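Long-range contacts in DUF5625 domain-containing protein (Sulfurospirillum deleyianum, PDB 3NKG), which is of unknown function but folds as a sandwich of two antiparallel beta-sheets and is probably related to galactose-binding-like domains: residues 19-24 against 144-149; 32-37 against 134-139; 38-43 against 52-57. One frame throughout, in Å; residues are numbered along the deposited sequence. Where two conformers were deposited one is given.

Contact 1: residues 19-24 against 144-149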
loop_
_atom_site.group_PDB
_atom_site.type_symbol
_atom_site.label_atom_id
_atom_site.label_comp_id
_atom_site.label_asym_id
_atom_site.label_seq_id
_atom_site.Cartn_x
_atom_site.Cartn_y
_atom_site.Cartn_z
ATOM N N VAL A 19 0.206 -7.017 -13.318
ATOM C CA VAL A 19 -0.714 -7.838 -12.522
ATOM C C VAL A 19 0.034 -8.951 -11.788
ATOM O O VAL A 19 0.928 -9.569 -12.363
ATOM C CB VAL A 19 -1.788 -8.494 -13.424
ATOM C CG1 VAL A 19 -2.689 -9.493 -12.616
ATOM C CG2 VAL A 19 -2.627 -7.427 -14.101
ATOM N N VAL A 20 -0.323 -9.180 -10.519
ATOM C CA VAL A 20 0.132 -10.340 -9.781
ATOM C C VAL A 20 -1.060 -11.038 -9.130
ATOM O O VAL A 20 -1.969 -10.391 -8.625
ATOM C CB VAL A 20 1.156 -9.955 -8.699
ATOM C CG1 VAL A 20 1.576 -11.191 -7.922
ATOM C CG2 VAL A 20 2.355 -9.316 -9.345
ATOM N N GLU A 21 -1.060 -12.368 -9.157
ATOM C CA GLU A 21 -2.171 -13.141 -8.620
ATOM C C GLU A 21 -1.632 -14.202 -7.656
ATOM O O GLU A 21 -0.759 -14.981 -8.023
ATOM C CB GLU A 21 -2.924 -13.789 -9.786
ATOM C CG GLU A 21 -4.285 -14.335 -9.480
ATOM C CD GLU A 21 -5.045 -14.718 -10.747
ATOM O OE1 GLU A 21 -5.390 -13.808 -11.536
ATOM O OE2 GLU A 21 -5.307 -15.924 -10.951
ATOM N N LYS A 22 -2.107 -14.217 -6.417
ATOM C CA LYS A 22 -1.703 -15.287 -5.505
ATOM C C LYS A 22 -2.843 -15.845 -4.659
ATOM O O LYS A 22 -3.786 -15.129 -4.314
ATOM C CB LYS A 22 -0.533 -14.855 -4.621
ATOM C CG LYS A 22 0.771 -14.765 -5.394
ATOM C CD LYS A 22 1.861 -14.045 -4.618
ATOM C CE LYS A 22 3.032 -13.699 -5.534
ATOM N NZ LYS A 22 4.151 -13.028 -4.812
ATOM N N GLU A 23 -2.760 -17.136 -4.352
ATOM C CA GLU A 23 -3.698 -17.747 -3.436
ATOM C C GLU A 23 -3.300 -17.358 -2.024
ATOM O O GLU A 23 -2.128 -17.305 -1.676
ATOM C CB GLU A 23 -3.724 -19.266 -3.577
ATOM C CG GLU A 23 -4.679 -19.928 -2.601
ATOM C CD GLU A 23 -4.785 -21.436 -2.811
ATOM O OE1 GLU A 23 -4.633 -21.899 -3.970
ATOM O OE2 GLU A 23 -5.018 -22.153 -1.810
ATOM N N VAL A 24 -4.304 -17.089 -1.216
ATOM C CA VAL A 24 -4.098 -16.545 0.085
ATOM C C VAL A 24 -4.982 -17.305 1.053
ATOM O O VAL A 24 -6.191 -17.437 0.831
ATOM C CB VAL A 24 -4.512 -15.054 0.099
ATOM C CG1 VAL A 24 -4.688 -14.574 1.532
ATOM C CG2 VAL A 24 -3.493 -14.227 -0.677
ATOM N N LYS A 144 -9.934 -19.831 1.953
ATOM C CA LYS A 144 -8.948 -19.684 0.901
ATOM C C LYS A 144 -9.452 -18.683 -0.121
ATOM O O LYS A 144 -10.637 -18.693 -0.465
ATOM C CB LYS A 144 -8.708 -21.026 0.209
ATOM C CG LYS A 144 -7.234 -21.361 -0.003
ATOM C CD LYS A 144 -6.843 -22.704 0.635
ATOM C CE LYS A 144 -7.363 -23.904 -0.163
ATOM N NZ LYS A 144 -6.971 -25.218 0.454
ATOM N N TYR A 145 -8.544 -17.841 -0.618
ATOM C CA TYR A 145 -8.897 -16.760 -1.539
ATOM C C TYR A 145 -7.860 -16.612 -2.657
ATOM O O TYR A 145 -6.689 -16.974 -2.488
ATOM C CB TYR A 145 -8.992 -15.424 -0.772
ATOM C CG TYR A 145 -10.001 -15.445 0.349
ATOM C CD1 TYR A 145 -9.641 -15.880 1.632
ATOM C CD2 TYR A 145 -11.318 -15.044 0.131
ATOM C CE1 TYR A 145 -10.559 -15.895 2.660
ATOM C CE2 TYR A 145 -12.249 -15.066 1.151
ATOM C CZ TYR A 145 -11.863 -15.494 2.417
ATOM O OH TYR A 145 -12.786 -15.541 3.431
ATOM N N ILE A 146 -8.295 -16.087 -3.797
ATOM C CA ILE A 146 -7.368 -15.620 -4.816
ATOM C C ILE A 146 -7.364 -14.095 -4.813
ATOM O O ILE A 146 -8.398 -13.454 -5.047
ATOM C CB ILE A 146 -7.765 -16.117 -6.206
ATOM C CG1 ILE A 146 -7.840 -17.660 -6.204
ATOM C CG2 ILE A 146 -6.804 -15.578 -7.275
ATOM C CD1 ILE A 146 -6.628 -18.296 -5.626
ATOM N N PHE A 147 -6.196 -13.515 -4.544
ATOM C CA PHE A 147 -6.026 -12.082 -4.644
ATOM C C PHE A 147 -5.349 -11.746 -5.961
ATOM O O PHE A 147 -4.304 -12.285 -6.295
ATOM C CB PHE A 147 -5.159 -11.587 -3.498
ATOM C CG PHE A 147 -5.901 -11.356 -2.213
ATOM C CD1 PHE A 147 -6.430 -12.424 -1.494
ATOM C CD2 PHE A 147 -6.056 -10.062 -1.712
ATOM C CE1 PHE A 147 -7.117 -12.212 -0.294
ATOM C CE2 PHE A 147 -6.728 -9.837 -0.527
ATOM C CZ PHE A 147 -7.260 -10.915 0.194
ATOM N N ARG A 148 -5.949 -10.847 -6.714
ATOM C CA ARG A 148 -5.312 -10.343 -7.913
ATOM C C ARG A 148 -5.066 -8.854 -7.692
ATOM O O ARG A 148 -5.976 -8.118 -7.317
ATOM C CB ARG A 148 -6.218 -10.578 -9.113
ATOM C CG ARG A 148 -5.665 -10.081 -10.416
ATOM C CD ARG A 148 -6.708 -10.250 -11.504
ATOM N NE ARG A 148 -6.409 -9.402 -12.645
ATOM C CZ ARG A 148 -6.129 -9.848 -13.862
ATOM N NH1 ARG A 148 -5.877 -8.979 -14.839
ATOM N NH2 ARG A 148 -6.111 -11.158 -14.105
ATOM N N ILE A 149 -3.826 -8.426 -7.896
ATOM C CA ILE A 149 -3.446 -7.040 -7.644
ATOM C C ILE A 149 -2.848 -6.462 -8.919
ATOM O O ILE A 149 -1.889 -7.008 -9.457
ATOM C CB ILE A 149 -2.428 -6.891 -6.489
ATOM C CG1 ILE A 149 -2.962 -7.519 -5.201
ATOM C CG2 ILE A 149 -2.110 -5.371 -6.255
ATOM C CD1 ILE A 149 -2.521 -8.964 -4.969
#
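Val-20, Lys-22 and Val-24 pair with Ile-149, Phe-147 and Tyr-145 as the hydrogen-bonded rungs of an antiparallel ladder; the axes of segments 19-24 and 144-149 approach to 4.5 Å and their directions differ by 160°. Each rung carries two N-H...O=C bonds, six in all, the shortest running 2.7 Å from Val-24 N to Tyr-145 O. In the non-hydrogen-bonded pairs, Glu-21 with Arg-148 and Glu-23 with Ile-146, CA-H groups approach carbonyl oxygens instead, as where Glu-23 CA lies 3.2 Å from Tyr-145 O.

The face that carries Glu-21, Glu-23, Ile-146 and Arg-148 mixes charge with hydrocarbon. Val-19 CG1 sits over the centre of the Arg-148 guanidinium, 3.7 Å from CZ. The arginine comes beneath it with CG anti to the backbone N (chi1 179°) and the chain extended as far as NE. Glu-21 OE1 meets the same group at its edge, in a long salt bridge of 3.8 Å to Arg-148 NH2, the two charged planes turned 43° apart. Ile-146 spans the two glutamates: its CG2 touches Glu-21 CG at 3.6 Å, while its CD1 reaches Glu-23 CB. The carboxylate of Glu-23 crosses the bent chain of Lys-144 at a slant, and Lys-144 NZ stays 4.3 Å from Glu-23 OE2, beyond a salt bridge.

On the reverse face, Val-24 CG2 presses obliquely on Phe-147 CD1 at 3.5 Å, and its CG1 meets CE1 of the same ring. Strand 18-26 borders its four-stranded sheet, and strand 143-151 joins it to strand 98-107 beyond. Val-24, Phe-147 and Ile-149 face the opposing sheet, where Phe-165 and Ile-167 of strand 163-169 receive them, and Val-20 and Lys-22 rest on Ile-9 of strand 7-11.

Contact 2: residues 32-37 against 134-139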
loop_
_atom_site.group_PDB
_atom_site.type_symbol
_atom_site.label_atom_id
_atom_site.label_comp_id
_atom_site.label_asym_id
_atom_site.label_seq_id
_atom_site.Cartn_x
_atom_site.Cartn_y
_atom_site.Cartn_z
ATOM N N TYR A 32 -8.454 -7.452 8.357
ATOM C CA TYR A 32 -7.078 -7.461 7.864
ATOM C C TYR A 32 -6.748 -6.186 7.151
ATOM O O TYR A 32 -7.505 -5.716 6.310
ATOM C CB TYR A 32 -6.849 -8.599 6.867
ATOM C CG TYR A 32 -6.887 -9.938 7.521
ATOM C CD1 TYR A 32 -8.098 -10.550 7.821
ATOM C CD2 TYR A 32 -5.708 -10.580 7.888
ATOM C CE1 TYR A 32 -8.131 -11.799 8.460
ATOM C CE2 TYR A 32 -5.730 -11.804 8.508
ATOM C CZ TYR A 32 -6.945 -12.413 8.802
ATOM O OH TYR A 32 -6.951 -13.646 9.425
ATOM N N HIS A 33 -5.574 -5.656 7.447
ATOM C CA HIS A 33 -5.077 -4.510 6.718
ATOM C C HIS A 33 -4.432 -4.954 5.417
ATOM O O HIS A 33 -3.685 -5.943 5.396
ATOM C CB HIS A 33 -4.022 -3.773 7.545
ATOM C CG HIS A 33 -4.541 -3.228 8.832
ATOM N ND1 HIS A 33 -5.715 -2.506 8.910
ATOM C CD2 HIS A 33 -4.049 -3.296 10.092
ATOM C CE1 HIS A 33 -5.927 -2.156 10.167
ATOM N NE2 HIS A 33 -4.934 -2.630 10.905
ATOM N N LEU A 34 -4.698 -4.192 4.355
ATOM C CA LEU A 34 -4.028 -4.341 3.069
ATOM C C LEU A 34 -3.181 -3.093 2.864
ATOM O O LEU A 34 -3.699 -1.985 2.932
ATOM C CB LEU A 34 -5.044 -4.423 1.934
ATOM C CG LEU A 34 -6.162 -5.451 2.047
ATOM C CD1 LEU A 34 -6.846 -5.592 0.706
ATOM C CD2 LEU A 34 -5.611 -6.788 2.494
ATOM N N ILE A 35 -1.882 -3.266 2.626
ATOM C CA ILE A 35 -0.987 -2.106 2.560
ATOM C C ILE A 35 0.078 -2.322 1.512
ATOM O O ILE A 35 0.282 -3.446 1.035
ATOM C CB ILE A 35 -0.251 -1.868 3.910
ATOM C CG1 ILE A 35 0.824 -2.927 4.115
ATOM C CG2 ILE A 35 -1.243 -1.854 5.112
ATOM C CD1 ILE A 35 1.574 -2.816 5.424
ATOM N N LEU A 36 0.769 -1.246 1.155
ATOM C CA LEU A 36 1.963 -1.376 0.346
ATOM C C LEU A 36 3.149 -1.015 1.213
ATOM O O LEU A 36 3.117 0.008 1.925
ATOM C CB LEU A 36 1.906 -0.412 -0.859
ATOM C CG LEU A 36 0.715 -0.594 -1.787
ATOM C CD1 LEU A 36 0.745 0.484 -2.845
ATOM C CD2 LEU A 36 0.736 -1.969 -2.402
ATOM N N GLN A 37 4.210 -1.815 1.130
ATOM C CA GLN A 37 5.454 -1.548 1.849
ATOM C C GLN A 37 6.583 -1.311 0.863
ATOM O O GLN A 37 6.848 -2.167 0.001
ATOM C CB GLN A 37 5.836 -2.736 2.731
ATOM C CG GLN A 37 4.811 -3.090 3.792
ATOM C CD GLN A 37 5.281 -4.234 4.677
ATOM O OE1 GLN A 37 5.354 -5.386 4.243
ATOM N NE2 GLN A 37 5.623 -3.914 5.917
ATOM N N ASP A 134 -1.201 2.761 3.418
ATOM C CA ASP A 134 -2.360 1.981 3.832
ATOM C C ASP A 134 -3.418 2.059 2.724
ATOM O O ASP A 134 -3.777 3.153 2.284
ATOM C CB ASP A 134 -2.900 2.523 5.160
ATOM C CG ASP A 134 -2.020 2.124 6.375
ATOM O OD1 ASP A 134 -1.125 1.269 6.202
ATOM O OD2 ASP A 134 -2.217 2.658 7.499
ATOM N N ILE A 135 -3.890 0.907 2.245
ATOM C CA ILE A 135 -4.903 0.875 1.187
ATOM C C ILE A 135 -6.306 0.746 1.778
ATOM O O ILE A 135 -7.173 1.617 1.589
ATOM C CB ILE A 135 -4.705 -0.308 0.219
ATOM C CG1 ILE A 135 -3.335 -0.289 -0.449
ATOM C CG2 ILE A 135 -5.771 -0.304 -0.852
ATOM C CD1 ILE A 135 -2.912 -1.656 -1.003
ATOM N N THR A 136 -6.544 -0.354 2.483
ATOM C CA THR A 136 -7.857 -0.581 3.082
ATOM C C THR A 136 -7.771 -1.641 4.196
ATOM O O THR A 136 -6.732 -2.282 4.393
ATOM C CB THR A 136 -8.922 -0.985 1.999
ATOM O OG1 THR A 136 -10.248 -0.914 2.546
ATOM C CG2 THR A 136 -8.664 -2.402 1.462
ATOM N N THR A 137 -8.859 -1.771 4.942
ATOM C CA THR A 137 -9.014 -2.835 5.934
ATOM C C THR A 137 -10.270 -3.613 5.560
ATOM O O THR A 137 -11.318 -3.012 5.302
ATOM C CB THR A 137 -9.191 -2.237 7.331
ATOM O OG1 THR A 137 -8.077 -1.388 7.634
ATOM C CG2 THR A 137 -9.295 -3.338 8.399
ATOM N N ILE A 138 -10.177 -4.940 5.532
ATOM C CA ILE A 138 -11.281 -5.771 5.075
ATOM C C ILE A 138 -11.517 -6.961 6.030
ATOM O O ILE A 138 -10.560 -7.608 6.502
ATOM C CB ILE A 138 -11.013 -6.300 3.645
ATOM C CG1 ILE A 138 -12.178 -7.160 3.149
ATOM C CG2 ILE A 138 -9.755 -7.136 3.624
ATOM C CD1 ILE A 138 -11.931 -7.751 1.752
ATOM N N SER A 139 -12.787 -7.246 6.313
ATOM C CA SER A 139 -13.120 -8.402 7.136
ATOM C C SER A 139 -13.169 -9.650 6.264
ATOM O O SER A 139 -14.012 -9.741 5.376
ATOM C CB SER A 139 -14.458 -8.216 7.867
ATOM O OG SER A 139 -14.375 -7.143 8.786
#
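Leu-34 O is gripped by two successive amides across the strands: Ile-135 N at 3.0 Å, in the carbonyl plane, and Thr-136 N in a weak bond of 3.3 Å. Leu-34 N answers with a straight bond of 2.8 Å to Thr-136 O. Beside this, Thr-136 CG2 lies alongside Leu-34 CD1 at 3.7 Å, while Ile-135 CD1 reaches across to Leu-36 CG at 3.9 Å. On the other face His-33 and Thr-137 stand side by side. The threonine hydroxyl, OG1, swung beside its own backbone N (chi1 -57°), meets His-33 ND1 at 2.9 Å in the plane of the imidazole, a hydrogen bond that helps to set the rotation of both groups. A leucine in place of His-33 would probably leave Thr-137 OG1 without this mate and free to turn, and would lose the ring that meets Tyr-168 of strand 163-169. Ile-35 CG2 rests against Asp-134 OD1 at 3.3 Å, the acid's other oxygen, OD2, being held by Ser-128 N. With Ile-135 and Thr-136 both facing Leu-34, the register slips by one residue: this is a classic beta bulge, set in the border strand 132-140 of one antiparallel sheet of the sandwich.

Contact 3: residues 38-43 against 52-57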
loop_
_atom_site.group_PDB
_atom_site.type_symbol
_atom_site.label_atom_id
_atom_site.label_comp_id
_atom_site.label_asym_id
_atom_site.label_seq_id
_atom_site.Cartn_x
_atom_site.Cartn_y
_atom_site.Cartn_z
ATOM N N PHE A 38 7.241 -0.159 1.008
ATOM C CA PHE A 38 8.323 0.270 0.115
ATOM C C PHE A 38 9.696 0.018 0.729
ATOM O O PHE A 38 9.960 0.434 1.859
ATOM C CB PHE A 38 8.192 1.770 -0.156
ATOM C CG PHE A 38 6.955 2.130 -0.899
ATOM C CD1 PHE A 38 5.700 1.998 -0.291
ATOM C CD2 PHE A 38 7.029 2.526 -2.231
ATOM C CE1 PHE A 38 4.566 2.312 -0.987
ATOM C CE2 PHE A 38 5.910 2.841 -2.927
ATOM C CZ PHE A 38 4.670 2.742 -2.326
ATOM N N ALA A 39 10.570 -0.657 -0.009
ATOM C CA ALA A 39 11.978 -0.781 0.409
ATOM C C ALA A 39 12.735 0.532 0.244
ATOM O O ALA A 39 12.449 1.324 -0.655
ATOM C CB ALA A 39 12.671 -1.876 -0.353
ATOM N N VAL A 40 13.703 0.755 1.127
ATOM C CA VAL A 40 14.444 2.010 1.172
ATOM C C VAL A 40 15.899 1.675 1.491
ATOM O O VAL A 40 16.164 0.704 2.205
ATOM C CB VAL A 40 13.855 2.941 2.254
ATOM C CG1 VAL A 40 14.660 4.202 2.371
ATOM C CG2 VAL A 40 12.387 3.287 1.930
ATOM N N HIS A 41 16.842 2.441 0.948
ATOM C CA HIS A 41 18.252 2.231 1.283
ATOM C C HIS A 41 18.527 2.578 2.750
ATOM O O HIS A 41 18.017 3.563 3.274
ATOM C CB HIS A 41 19.166 3.048 0.370
ATOM C CG HIS A 41 19.150 2.600 -1.058
ATOM N ND1 HIS A 41 19.243 1.273 -1.423
ATOM C CD2 HIS A 41 19.069 3.303 -2.212
ATOM C CE1 HIS A 41 19.207 1.179 -2.741
ATOM N NE2 HIS A 41 19.106 2.395 -3.244
ATOM N N ASP A 42 19.328 1.776 3.433
ATOM C CA ASP A 42 19.569 2.097 4.832
ATOM C C ASP A 42 20.163 3.504 4.973
ATOM O O ASP A 42 20.968 3.935 4.142
ATOM C CB ASP A 42 20.396 1.013 5.528
ATOM C CG ASP A 42 19.548 -0.197 5.912
ATOM O OD1 ASP A 42 18.305 -0.050 5.984
ATOM O OD2 ASP A 42 20.111 -1.291 6.141
ATOM N N ARG A 43 19.709 4.228 5.995
ATOM C CA ARG A 43 20.132 5.601 6.237
ATOM C C ARG A 43 21.648 5.680 6.324
ATOM O O ARG A 43 22.257 6.639 5.857
ATOM C CB ARG A 43 19.505 6.136 7.527
ATOM C CG ARG A 43 19.837 7.591 7.823
ATOM C CD ARG A 43 19.162 8.088 9.101
ATOM N NE ARG A 43 17.712 8.232 8.944
ATOM C CZ ARG A 43 16.818 7.333 9.348
ATOM N NH1 ARG A 43 17.217 6.213 9.940
ATOM N NH2 ARG A 43 15.525 7.556 9.162
ATOM N N LYS A 52 14.092 10.061 2.114
ATOM C CA LYS A 52 13.375 11.301 1.812
ATOM C C LYS A 52 12.637 11.247 0.476
ATOM O O LYS A 52 11.556 11.803 0.348
ATOM C CB LYS A 52 14.306 12.507 1.817
ATOM C CG LYS A 52 14.786 12.945 3.179
ATOM C CD LYS A 52 15.706 14.154 3.020
ATOM C CE LYS A 52 16.296 14.594 4.349
ATOM N NZ LYS A 52 17.242 13.574 4.895
ATOM N N ARG A 53 13.208 10.590 -0.526
ATOM C CA ARG A 53 12.507 10.523 -1.808
ATOM C C ARG A 53 11.266 9.668 -1.664
ATOM O O ARG A 53 10.234 9.961 -2.264
ATOM C CB ARG A 53 13.375 9.943 -2.911
ATOM C CG ARG A 53 14.675 10.679 -3.129
ATOM C CD ARG A 53 15.376 10.097 -4.339
ATOM N NE ARG A 53 16.320 11.039 -4.919
ATOM C CZ ARG A 53 17.629 10.832 -4.979
ATOM N NH1 ARG A 53 18.143 9.704 -4.497
ATOM N NH2 ARG A 53 18.420 11.745 -5.530
ATOM N N VAL A 54 11.374 8.602 -0.871
ATOM C CA VAL A 54 10.228 7.725 -0.680
ATOM C C VAL A 54 9.160 8.414 0.151
ATOM O O VAL A 54 7.978 8.303 -0.158
ATOM C CB VAL A 54 10.596 6.359 -0.083
ATOM C CG1 VAL A 54 9.332 5.605 0.296
ATOM C CG2 VAL A 54 11.420 5.551 -1.086
ATOM N N TRP A 55 9.579 9.114 1.207
ATOM C CA TRP A 55 8.662 9.961 1.946
ATOM C C TRP A 55 7.939 10.948 1.007
ATOM O O TRP A 55 6.726 11.112 1.048
ATOM C CB TRP A 55 9.438 10.753 2.979
ATOM C CG TRP A 55 8.609 11.189 4.098
ATOM C CD1 TRP A 55 7.243 11.184 4.169
ATOM C CD2 TRP A 55 9.080 11.697 5.349
ATOM N NE1 TRP A 55 6.836 11.661 5.401
ATOM C CE2 TRP A 55 7.945 11.986 6.136
ATOM C CE3 TRP A 55 10.357 11.958 5.868
ATOM C CZ2 TRP A 55 8.050 12.508 7.422
ATOM C CZ3 TRP A 55 10.456 12.468 7.143
ATOM C CH2 TRP A 55 9.309 12.745 7.905
ATOM N N LYS A 56 8.696 11.605 0.150
ATOM C CA LYS A 56 8.104 12.560 -0.782
ATOM C C LYS A 56 6.978 11.916 -1.615
ATOM O O LYS A 56 5.871 12.473 -1.748
ATOM C CB LYS A 56 9.186 13.137 -1.699
ATOM C CG LYS A 56 8.613 13.974 -2.853
ATOM C CD LYS A 56 9.761 14.570 -3.687
ATOM C CE LYS A 56 9.361 14.813 -5.135
ATOM N NZ LYS A 56 10.556 15.286 -5.909
ATOM N N PHE A 57 7.273 10.736 -2.164
ATOM C CA PHE A 57 6.313 9.962 -2.977
ATOM C C PHE A 57 5.055 9.571 -2.161
ATOM O O PHE A 57 3.929 9.680 -2.645
ATOM C CB PHE A 57 7.015 8.687 -3.507
ATOM C CG PHE A 57 6.183 7.880 -4.464
ATOM C CD1 PHE A 57 5.360 6.862 -4.011
ATOM C CD2 PHE A 57 6.215 8.154 -5.833
ATOM C CE1 PHE A 57 4.574 6.107 -4.910
ATOM C CE2 PHE A 57 5.441 7.417 -6.737
ATOM C CZ PHE A 57 4.615 6.384 -6.273
#
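Val-54 reaches from helix 49-58 to the chain that leaves strand 30-38, and all of its side-chain carbons find partners there. Its CB lies 4.1 Å from Val-40 CG2. From CB the branch CG1, placed anti to the backbone N (chi1 171°), goes to Phe-38 and stops 4.0 Å from its CB, with Val-40 CG2 only slightly farther off. The other branch, CG2, turns to Val-40 and meets its CG2 methyl to methyl at 3.9 Å, the two valines crossing at a slant. The same CG2 also approaches Ala-39 O, at 4.4 Å. Val-54 is thus fitted between the Phe-38 and Val-40 side chains, which both point toward the helix, whereas that of the intervening Ala-39 points away.

One helical turn on, Phe-57 repeats the theme: its CE1 touches Phe-38 CE2 at 4.0 Å, the two side chains crossing at about a right angle. The spacing is helical, for Phe-57 N bonds to Arg-53 O at 3.1 Å, and this brings Val-54 and Phe-57 onto the same side of the helix. No hydrogen bond joins the two segments; the side-chain contacts are hydrocarbon on hydrocarbon, and polar ties lie beside them, from His-41 N to Asp-50 OD2 and from Ala-39 O to Arg-161 NH2. Phe-38 also touches Met-158 and Leu-58, and Val-40 touches Tyr-131. The helix is therefore docked beyond the end of strand 30-38, while Lys-52 and Lys-56 reach Leu-83 of helix 76-83.

In the fold
Contacts 1 and 2 each pair two antiparallel strands, but in different sheets of the sandwich: strands 18-26 and 30-38 follow one another in sequence, as do 132-140 and 143-151, so both connections cross from one sheet to the other. Contact 2 lies nearer the chain's centre; contact 1 is farther out, with one largely charged, more exposed face and one mostly apolar face turned to the other sheet. Contact 3, on the opposite side of that centre from contact 1 and about 27 Å from it between centres, continues from strand 30-38 into a loop and helix. Its small, buried, apolar interface contrasts with the backbone ladders of the other two, regular in contact 1 and bulged in contact 2.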